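Local atomic coordinates of aminotransferase class-III (Sphaerobacter thermophilus DSM 20745, PDB entry 6K8H), a protein that belongs to the class-III aminotransferase family, pairs as a two-chain assembly and holds (5-hydroxy-4,6-dimethylpyridin-3-yl)methyl dihydrogen phosphate in a pocket. Residues G9-Y12 and R13-G16; N34-T37 and T38-S41; R401-E404 and A405-R409. One frame throughout, in Å; residues are numbered along the deposited sequence.

Contact 1: G9-Y12 and R13-G16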
loop_
_atom_site.group_PDB
_atom_site.type_symbol
_atom_site.label_atom_id
_atom_site.label_comp_id
_atom_site.label_asym_id
_atom_site.label_seq_id
_atom_site.Cartn_x
_atom_site.Cartn_y
_atom_site.Cartn_z
ATOM N N GLY B 9 -18.939 22.665 -20.935
ATOM C CA GLY B 9 -19.748 23.024 -19.789
ATOM C C GLY B 9 -20.246 21.867 -18.942
ATOM O O GLY B 9 -21.437 21.804 -18.637
ATOM N N ASN B 10 -19.350 20.963 -18.525
ATOM C CA ASN B 10 -19.670 19.908 -17.555
ATOM C C ASN B 10 -20.857 19.042 -17.983
ATOM O O ASN B 10 -21.823 18.864 -17.242
ATOM C CB ASN B 10 -19.923 20.523 -16.176
ATOM C CG ASN B 10 -18.673 21.127 -15.583
ATOM O OD1 ASN B 10 -17.574 20.619 -15.801
ATOM N ND2 ASN B 10 -18.824 22.220 -14.847
ATOM N N VAL B 11 -20.794 18.489 -19.195
ATOM C CA VAL B 11 -21.955 17.739 -19.666
ATOM C C VAL B 11 -22.181 16.462 -18.859
ATOM O O VAL B 11 -23.304 15.940 -18.844
ATOM C CB VAL B 11 -21.834 17.426 -21.173
ATOM C CG1 VAL B 11 -21.591 18.704 -21.952
ATOM C CG2 VAL B 11 -20.723 16.437 -21.439
ATOM N N TYR B 12 -21.166 15.977 -18.134
ATOM C CA TYR B 12 -21.325 14.743 -17.364
ATOM C C TYR B 12 -22.402 14.862 -16.300
ATOM O O TYR B 12 -22.923 13.835 -15.854
ATOM C CB TYR B 12 -19.997 14.339 -16.702
ATOM C CG TYR B 12 -19.650 15.119 -15.443
ATOM C CD1 TYR B 12 -19.039 16.370 -15.510
ATOM C CD2 TYR B 12 -19.919 14.597 -14.189
ATOM C CE1 TYR B 12 -18.724 17.078 -14.353
ATOM C CE2 TYR B 12 -19.611 15.294 -13.036
ATOM C CZ TYR B 12 -19.025 16.539 -13.120
ATOM O OH TYR B 12 -18.712 17.222 -11.956
ATOM N N ARG B 13 -22.739 16.084 -15.880
ATOM C CA ARG B 13 -23.782 16.296 -14.880
ATOM C C ARG B 13 -25.194 16.106 -15.430
ATOM O O ARG B 13 -26.143 16.055 -14.639
ATOM C CB ARG B 13 -23.664 17.703 -14.292
ATOM C CG ARG B 13 -22.339 18.025 -13.609
ATOM C CD ARG B 13 -22.594 19.018 -12.510
ATOM N NE ARG B 13 -21.430 19.388 -11.702
ATOM C CZ ARG B 13 -21.143 18.869 -10.511
ATOM N NH1 ARG B 13 -21.907 17.920 -9.983
ATOM N NH2 ARG B 13 -20.088 19.304 -9.838
ATOM N N GLU B 14 -25.366 16.007 -16.745
ATOM C CA GLU B 14 -26.703 15.858 -17.304
ATOM C C GLU B 14 -27.239 14.448 -17.063
ATOM O O GLU B 14 -26.473 13.483 -17.061
ATOM C CB GLU B 14 -26.701 16.134 -18.804
ATOM C CG GLU B 14 -26.272 17.528 -19.205
ATOM C CD GLU B 14 -26.009 17.621 -20.699
ATOM O OE1 GLU B 14 -26.118 16.570 -21.368
ATOM O OE2 GLU B 14 -25.697 18.727 -21.206
ATOM N N PRO B 15 -28.554 14.298 -16.894
ATOM C CA PRO B 15 -29.127 12.948 -16.790
ATOM C C PRO B 15 -28.821 12.128 -18.032
ATOM O O PRO B 15 -28.756 12.651 -19.145
ATOM C CB PRO B 15 -30.633 13.199 -16.634
ATOM C CG PRO B 15 -30.846 14.663 -16.908
ATOM C CD PRO B 15 -29.550 15.351 -16.628
ATOM N N GLY B 16 -28.571 10.838 -17.820
ATOM C CA GLY B 16 -28.238 9.966 -18.923
ATOM C C GLY B 16 -26.855 10.169 -19.493
ATOM O O GLY B 16 -26.549 9.611 -20.549
HETATM O O HOH W 1 -24.500 20.659 -19.726
HETATM O O HOH W 2 -24.375 14.409 -21.408
HETATM O O HOH W 3 -17.856 19.703 -12.144
#
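Asn10 and Arg13 meet at the start of a short 3-10 turn near the N-terminus, in the loop before helix 18-29. The carbonyl O of Asn10 accepts from the backbone N of Arg13 at 3.2 Å. The Asn10 side chain works outward: its OD1 takes a hydrogen bond from Arg64, and its ND2 donates to the backbone O of Glu404. Val11 repeats the three-residue step, its O accepting from Glu14 N at 2.9 Å. The Glu14 side chain, extended beyond CG, folds back past Val11, and its OE2 comes 4.1 Å from Val11 CB. One water links the carboxylate to the turn, donating to Glu14 OE1 and to Val11 O. A second does so less surely: it lies within bonding distance of Glu14 OE2 and, weakly, of Gly9 O, but has more acceptors around it than protons to give.

The Tyr12 ring packs along the side chain of Arg13. A chi1 of 78° swings the ring to that side, and the two side chains point the same way. Arg13 CG lies over one ring face, 3.8 Å from the centroid of the Tyr12 ring, a CH-pi contact. Farther out the order is reversed. Tyr12 OH lies over the centre of the guanidinium, 3.3 Å from Arg13 CZ, and the ring and guanidinium planes are 37° apart. This is contact over a face, not a hydrogen bond. A third water bonds Tyr12 OH at 2.6 Å and accepts a weak bond from Arg13 NH2.

Arg13 NE forms a salt bridge with Glu404, and NH1 donates to the backbone O of Ala42. Together these contacts should limit rotation of the guanidinium, and the Glu404 carboxylate probably offsets its positive charge.

Contact 2: N34-T37 and T38-S41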
loop_
_atom_site.group_PDB
_atom_site.type_symbol
_atom_site.label_atom_id
_atom_site.label_comp_id
_atom_site.label_asym_id
_atom_site.label_seq_id
_atom_site.Cartn_x
_atom_site.Cartn_y
_atom_site.Cartn_z
ATOM N N ASN B 34 -17.890 4.321 -4.763
ATOM C CA ASN B 34 -16.639 4.993 -4.479
ATOM C C ASN B 34 -15.622 3.996 -3.950
ATOM O O ASN B 34 -15.950 3.112 -3.150
ATOM C CB ASN B 34 -16.839 6.120 -3.466
ATOM C CG ASN B 34 -15.547 6.848 -3.147
ATOM O OD1 ASN B 34 -14.937 6.655 -2.074
ATOM N ND2 ASN B 34 -15.125 7.696 -4.069
ATOM N N THR B 35 -14.379 4.155 -4.416
ATOM C CA THR B 35 -13.227 3.350 -3.935
ATOM C C THR B 35 -12.063 4.262 -3.532
ATOM O O THR B 35 -11.020 3.733 -3.155
ATOM C CB THR B 35 -12.812 2.260 -4.929
ATOM O OG1 THR B 35 -11.865 1.431 -4.258
ATOM C CG2 THR B 35 -12.232 2.817 -6.210
ATOM N N ARG B 36 -12.239 5.579 -3.660
ATOM C CA ARG B 36 -11.191 6.563 -3.276
ATOM C C ARG B 36 -11.937 7.810 -2.792
ATOM O O ARG B 36 -12.522 8.498 -3.638
ATOM C CB ARG B 36 -10.274 6.818 -4.475
ATOM C CG ARG B 36 -8.969 7.526 -4.155
ATOM C CD ARG B 36 -8.181 7.635 -5.444
ATOM N NE ARG B 36 -7.210 8.714 -5.445
ATOM C CZ ARG B 36 -6.560 9.134 -6.523
ATOM N NH1 ARG B 36 -6.783 8.562 -7.693
ATOM N NH2 ARG B 36 -5.689 10.119 -6.425
ATOM N N THR B 37 -11.881 8.119 -1.497
ATOM C CA THR B 37 -12.724 9.211 -1.010
ATOM C C THR B 37 -12.403 10.522 -1.727
ATOM O O THR B 37 -13.307 11.317 -2.018
ATOM C CB THR B 37 -12.567 9.381 0.505
ATOM O OG1 THR B 37 -12.698 8.112 1.159
ATOM C CG2 THR B 37 -13.632 10.321 1.041
ATOM N N THR B 38 -11.123 10.746 -2.037
ATOM C CA THR B 38 -10.670 12.013 -2.619
ATOM C C THR B 38 -11.377 12.358 -3.923
ATOM O O THR B 38 -11.594 13.543 -4.212
ATOM C CB THR B 38 -9.161 11.954 -2.857
ATOM O OG1 THR B 38 -8.530 11.281 -1.753
ATOM C CG2 THR B 38 -8.590 13.346 -2.991
ATOM N N VAL B 39 -11.732 11.355 -4.729
ATOM C CA VAL B 39 -12.231 11.611 -6.075
ATOM C C VAL B 39 -13.745 11.615 -6.145
ATOM O O VAL B 39 -14.303 11.799 -7.236
ATOM C CB VAL B 39 -11.650 10.606 -7.095
ATOM C CG1 VAL B 39 -10.133 10.643 -7.065
ATOM C CG2 VAL B 39 -12.171 9.195 -6.819
ATOM N N TYR B 40 -14.436 11.442 -5.019
ATOM C CA TYR B 40 -15.881 11.617 -5.013
ATOM C C TYR B 40 -16.256 13.097 -4.995
ATOM O O TYR B 40 -15.683 13.897 -4.248
ATOM C CB TYR B 40 -16.536 10.928 -3.818
ATOM C CG TYR B 40 -18.024 11.204 -3.781
ATOM C CD1 TYR B 40 -18.908 10.487 -4.585
ATOM C CD2 TYR B 40 -18.542 12.217 -2.988
ATOM C CE1 TYR B 40 -20.261 10.755 -4.575
ATOM C CE2 TYR B 40 -19.890 12.491 -2.972
ATOM C CZ TYR B 40 -20.747 11.762 -3.759
ATOM O OH TYR B 40 -22.088 12.059 -3.710
ATOM N N SER B 41 -17.252 13.445 -5.803
ATOM C CA SER B 41 -17.934 14.728 -5.717
ATOM C C SER B 41 -19.402 14.505 -6.042
ATOM O O SER B 41 -19.750 13.590 -6.797
ATOM C CB SER B 41 -17.316 15.766 -6.668
ATOM O OG SER B 41 -17.249 15.275 -8.000
HETATM O O HOH W 4 -6.264 9.688 -2.668
HETATM O O HOH W 5 -15.024 13.713 -1.541
#
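This is a local 3-10 turn, with Arg36 and Val39 packed across it, in the loop between helix 18-29 and strand 48-52. Two backbone bonds define the turn: Val39 N to Arg36 O, and Tyr40 N to Thr37 O, each 3.2 Å. Arg36 O has a second donor, Asn34 ND2, at 2.8 Å. The two donors reach this oxygen from opposite faces of its carbonyl plane. Asn34 ND2 also meets Tyr40 CB at 3.5 Å, where the two side chains cross at about a right angle.

Val39 lies across the Arg36 side chain, also roughly at right angles. Its CG1 lies over one guanidinium face, toward the rim, 3.9 Å from Arg36 CZ. Its CG2 rests 3.8 Å from Arg36 CB. The arginine chain runs extended (chi2 178°), and both CB and the guanidinium meet the valine's two methyls. Asn70 takes a hydrogen bond from NH1. At the guanidinium edge a water accepts from NE and also bonds Thr38 OG1.

The second subunit also packs against this loop, with Val39 on its Ala98. Asn34 OD1 bonds to Arg122 of that subunit, and Thr37 OG1 to the backbone N of its His314. The Arg36 side chain lies about 7 Å from a bound (5-hydroxy-4,6-dimethylpyridin-3-yl)methyl dihydrogen phosphate. The arrangement is a 3-10 turn at a dimer interface, close to the ligand pocket.

Contact 3: R401-E404 and A405-R409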
loop_
_atom_site.group_PDB
_atom_site.type_symbol
_atom_site.label_atom_id
_atom_site.label_comp_id
_atom_site.label_asym_id
_atom_site.label_seq_id
_atom_site.Cartn_x
_atom_site.Cartn_y
_atom_site.Cartn_z
ATOM N N ARG B 401 -17.814 27.713 -6.635
ATOM C CA ARG B 401 -18.247 28.300 -7.906
ATOM C C ARG B 401 -17.076 28.422 -8.883
ATOM O O ARG B 401 -17.200 28.076 -10.066
ATOM C CB ARG B 401 -18.892 29.670 -7.672
ATOM C CG ARG B 401 -20.331 29.626 -7.166
ATOM C CD ARG B 401 -20.995 31.029 -7.140
ATOM N NE ARG B 401 -22.422 30.930 -6.823
ATOM C CZ ARG B 401 -23.354 30.563 -7.700
ATOM N NH1 ARG B 401 -23.015 30.272 -8.951
ATOM N NH2 ARG B 401 -24.626 30.483 -7.334
ATOM N N VAL B 402 -15.920 28.897 -8.399
ATOM C CA VAL B 402 -14.767 29.043 -9.288
ATOM C C VAL B 402 -14.340 27.682 -9.828
ATOM O O VAL B 402 -14.049 27.528 -11.022
ATOM C CB VAL B 402 -13.610 29.756 -8.555
ATOM C CG1 VAL B 402 -12.330 29.744 -9.400
ATOM C CG2 VAL B 402 -14.004 31.182 -8.210
ATOM N N HIS B 403 -14.321 26.663 -8.962
ATOM C CA HIS B 403 -13.904 25.332 -9.392
ATOM C C HIS B 403 -14.862 24.755 -10.431
ATOM O O HIS B 403 -14.429 24.217 -11.458
ATOM C CB HIS B 403 -13.792 24.404 -8.181
ATOM C CG HIS B 403 -13.546 22.973 -8.537
ATOM N ND1 HIS B 403 -14.558 22.042 -8.624
ATOM C CD2 HIS B 403 -12.402 22.316 -8.841
ATOM C CE1 HIS B 403 -14.049 20.870 -8.960
ATOM N NE2 HIS B 403 -12.742 21.007 -9.095
ATOM N N GLU B 404 -16.174 24.869 -10.186
ATOM C CA GLU B 404 -17.152 24.351 -11.140
ATOM C C GLU B 404 -17.045 25.059 -12.492
ATOM O O GLU B 404 -17.097 24.412 -13.552
ATOM C CB GLU B 404 -18.561 24.489 -10.552
ATOM C CG GLU B 404 -19.692 24.015 -11.459
ATOM C CD GLU B 404 -19.798 22.497 -11.564
ATOM O OE1 GLU B 404 -19.054 21.769 -10.863
ATOM O OE2 GLU B 404 -20.641 22.021 -12.358
ATOM N N ALA B 405 -16.868 26.386 -12.481
ATOM C CA ALA B 405 -16.709 27.108 -13.744
ATOM C C ALA B 405 -15.440 26.682 -14.471
ATOM O O ALA B 405 -15.453 26.482 -15.696
ATOM C CB ALA B 405 -16.708 28.618 -13.503
ATOM N N LEU B 406 -14.329 26.537 -13.735
ATOM C CA LEU B 406 -13.099 26.060 -14.361
ATOM C C LEU B 406 -13.320 24.695 -15.006
ATOM O O LEU B 406 -12.915 24.468 -16.151
ATOM C CB LEU B 406 -11.955 26.000 -13.337
ATOM C CG LEU B 406 -11.310 27.338 -12.948
ATOM C CD1 LEU B 406 -10.356 27.182 -11.753
ATOM C CD2 LEU B 406 -10.589 27.955 -14.151
ATOM N N MET B 407 -13.969 23.776 -14.277
ATOM C CA MET B 407 -14.281 22.458 -14.823
ATOM C C MET B 407 -15.053 22.569 -16.126
ATOM O O MET B 407 -14.819 21.796 -17.063
ATOM C CB MET B 407 -15.086 21.633 -13.816
ATOM C CG MET B 407 -14.254 21.033 -12.687
ATOM S SD MET B 407 -13.203 19.682 -13.264
ATOM C CE MET B 407 -14.405 18.393 -13.628
ATOM N N GLY B 408 -16.005 23.498 -16.191
ATOM C CA GLY B 408 -16.752 23.666 -17.424
ATOM C C GLY B 408 -16.027 24.420 -18.515
ATOM O O GLY B 408 -16.542 24.511 -19.633
ATOM N N ARG B 409 -14.845 24.950 -18.197
ATOM C CA ARG B 409 -14.037 25.763 -19.144
ATOM C C ARG B 409 -12.747 25.043 -19.555
ATOM O O ARG B 409 -11.773 25.731 -19.842
ATOM C CB ARG B 409 -13.753 27.159 -18.587
ATOM C CG ARG B 409 -14.963 28.075 -18.586
ATOM C CD ARG B 409 -14.594 29.507 -18.277
ATOM N NE ARG B 409 -15.797 30.312 -18.191
ATOM C CZ ARG B 409 -16.369 30.928 -19.214
ATOM N NH1 ARG B 409 -15.842 30.850 -20.427
ATOM N NH2 ARG B 409 -17.472 31.627 -19.009
#
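His403 has its CG anti to the backbone N (chi1 172°), while Met407 has its CG beside its own backbone N (chi1 -78°). These settings lay the two side chains side by side one turn apart on the alpha-helix 393-408. Met407 CG sits over one face of the imidazole, toward the rim, 4.0 Å from the centroid of the His403 ring, a CH-pi contact. The methionine chain then bends about its CB-CG and CG-SD bonds. Met407 SD stands obliquely, 5.0 Å from the centroid of the His403 ring, a Met-aromatic contact.

The backbone follows the i to i+4 pattern. Ala405 N, Leu406 N, Met407 N and Gly408 N donate in turn to Arg401 O, Val402 O, His403 O and Glu404 O. Met407 N lies 2.9 Å from His403 O. Arg409 N instead reaches back three residues to Leu406 O.

Val402 touches helix 427-445, and Leu406 touches strand 411-412. The Glu404 carboxylate is held by Arg13. Between the two aliphatic side chains, which point the same way, Val402 CG1 touches Leu406 CD1 at 4.0 Å.

In the fold
All three contacts are local and partly buried. Contact 2 lies deepest, its centre about 16 Å from the centre of the chain, and sits at the subunit interface. Contacts 1 and 3 lie farther out, at about 30 and 23 Å between the same centres, and touch no other chain. These two touch each other: the N-terminal turn docks on helix 393-408 through a charged pair and through Asn10. Contact 2 touches neither. Both 3-10 turns put an arginine against a neighbour, an aromatic ring in contact 1 and a valine in contact 2. The helical contact relies on apolar and CH-pi packing over regular backbone bonds.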